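Local coordinates for solute-binding protein (Thermoactinomyces vulgaris, PDB 2ZYO), which binds cyclodextrins and linear maltodextrins such as maltotetraose, and probably delivers them to a membrane transporter for uptake, at residues A265-I270 and A341-K346. Residues are numbered along the deposited sequence; the frame is centred on the assembly and turned at random.
Sequences APLPKI and AKQASK
K342 crosses the pyrrolidine ring of P266 at a slant, where the loop that follows strand 262-265 meets helix 338-344 near its C-terminal part. Both belong to the two-lobed periplasmic-binding-protein fold of the bacterial solute-binding family, and the contact ties a strand-to-strand loop to a short helix. The lysine's CB packs 3.7 Å from CG of P266, and a bend at chi3 (-77°) turns the chain end back so that CE lies 3.8 Å from CD of P266. Next along, Q343 supplies the polar link. With CG anti to the backbone N (chi1 -175°) and a turn at chi2, its amide reaches across to the loop, and OE1 accepts the backbone N-H of L267 at 2.9 Å. That bond is bent, 140° at the hydrogen, with the donor tilted from the carbonyl plane; OE1 also sits 3.5 Å from CB of P266. NE2 of the same amide donates to O of A275, so both ends of the group are held and its rotation is fixed. A leucine in place of Q343 would probably leave the buried N-H of L267 and the carbonyl of A275 without these partners. After A344, whose side chain touches I128 and S130 of strand 120-136, the chain turns back on K342: S345 OG donates to O of K342 at 2.6 Å, and K346 folds back so that its NZ reaches that same K342 O at 3.2 Å from the opposite face of the carbonyl.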
# COMPACT_ATOMS: atom_id res chain seq x y z
N ALA A 265 8.43 -0.38 -14.60
CA ALA A 265 8.42 1.05 -14.91
C ALA A 265 7.22 1.73 -14.26
O ALA A 265 6.23 1.07 -13.96
CB ALA A 265 8.40 1.25 -16.42
N PRO A 266 7.30 3.06 -14.04
CA PRO A 266 6.11 3.76 -13.57
C PRO A 266 5.01 3.66 -14.61
O PRO A 266 5.30 3.44 -15.79
CB PRO A 266 6.57 5.22 -13.45
CG PRO A 266 8.05 5.18 -13.46
CD PRO A 266 8.45 3.97 -14.23
N LEU A 267 3.76 3.82 -14.19
CA LEU A 267 2.65 3.86 -15.13
C LEU A 267 2.84 5.04 -16.09
O LEU A 267 3.32 6.10 -15.67
CB LEU A 267 1.32 3.97 -14.40
CG LEU A 267 0.93 2.83 -13.45
CD1 LEU A 267 -0.42 3.12 -12.82
CD2 LEU A 267 0.91 1.48 -14.16
N PRO A 268 2.50 4.84 -17.37
CA PRO A 268 2.59 5.91 -18.37
C PRO A 268 1.77 7.13 -17.97
O PRO A 268 0.76 7.00 -17.28
CB PRO A 268 1.99 5.26 -19.62
CG PRO A 268 2.22 3.80 -19.43
CD PRO A 268 2.02 3.58 -17.97
N LYS A 269 2.22 8.31 -18.38
CA LYS A 269 1.51 9.55 -18.06
C LYS A 269 0.10 9.51 -18.62
O LYS A 269 -0.14 9.05 -19.74
CB LYS A 269 2.28 10.77 -18.56
CG LYS A 269 3.55 11.04 -17.77
CD LYS A 269 4.20 12.36 -18.14
CE LYS A 269 5.39 12.64 -17.24
NZ LYS A 269 6.07 13.91 -17.59
N ILE A 270 -0.85 9.96 -17.80
CA ILE A 270 -2.26 9.92 -18.13
C ILE A 270 -2.86 11.32 -17.99
O ILE A 270 -2.61 12.02 -17.01
CB ILE A 270 -3.02 8.87 -17.27
CG1 ILE A 270 -4.50 8.80 -17.67
CG2 ILE A 270 -2.83 9.15 -15.76
CD1 ILE A 270 -5.23 7.56 -17.16
N ALA A 341 9.55 2.42 -6.86
CA ALA A 341 9.89 3.59 -6.06
C ALA A 341 9.51 4.88 -6.78
O ALA A 341 8.96 5.80 -6.16
CB ALA A 341 11.37 3.58 -5.70
N LYS A 342 9.80 4.95 -8.08
CA LYS A 342 9.43 6.09 -8.91
C LYS A 342 7.92 6.32 -8.88
O LYS A 342 7.46 7.45 -8.69
CB LYS A 342 9.91 5.91 -10.35
CG LYS A 342 11.40 6.13 -10.57
CD LYS A 342 11.75 6.20 -12.05
CE LYS A 342 11.79 4.81 -12.69
NZ LYS A 342 12.10 4.87 -14.15
N GLN A 343 7.16 5.25 -9.07
CA GLN A 343 5.70 5.33 -9.05
C GLN A 343 5.17 5.69 -7.67
O GLN A 343 4.24 6.50 -7.54
CB GLN A 343 5.07 4.03 -9.56
CG GLN A 343 3.54 4.10 -9.70
CD GLN A 343 3.07 5.24 -10.58
OE1 GLN A 343 3.47 5.34 -11.74
NE2 GLN A 343 2.23 6.11 -10.03
N ALA A 344 5.78 5.11 -6.63
CA ALA A 344 5.38 5.38 -5.25
C ALA A 344 5.56 6.86 -4.89
O ALA A 344 4.81 7.39 -4.08
CB ALA A 344 6.16 4.50 -4.28
N SER A 345 6.55 7.50 -5.51
CA SER A 345 6.84 8.92 -5.26
C SER A 345 5.78 9.84 -5.88
O SER A 345 5.78 11.05 -5.63
CB SER A 345 8.24 9.28 -5.80
OG SER A 345 8.24 9.39 -7.21
N LYS A 346 4.89 9.26 -6.67
CA LYS A 346 3.84 10.01 -7.35
C LYS A 346 2.46 9.57 -6.88
O LYS A 346 1.44 9.97 -7.44
CB LYS A 346 4.00 9.87 -8.87
CG LYS A 346 5.24 10.56 -9.41
CD LYS A 346 5.70 9.97 -10.73
CE LYS A 346 7.02 10.57 -11.18
NZ LYS A 346 8.16 10.15 -10.31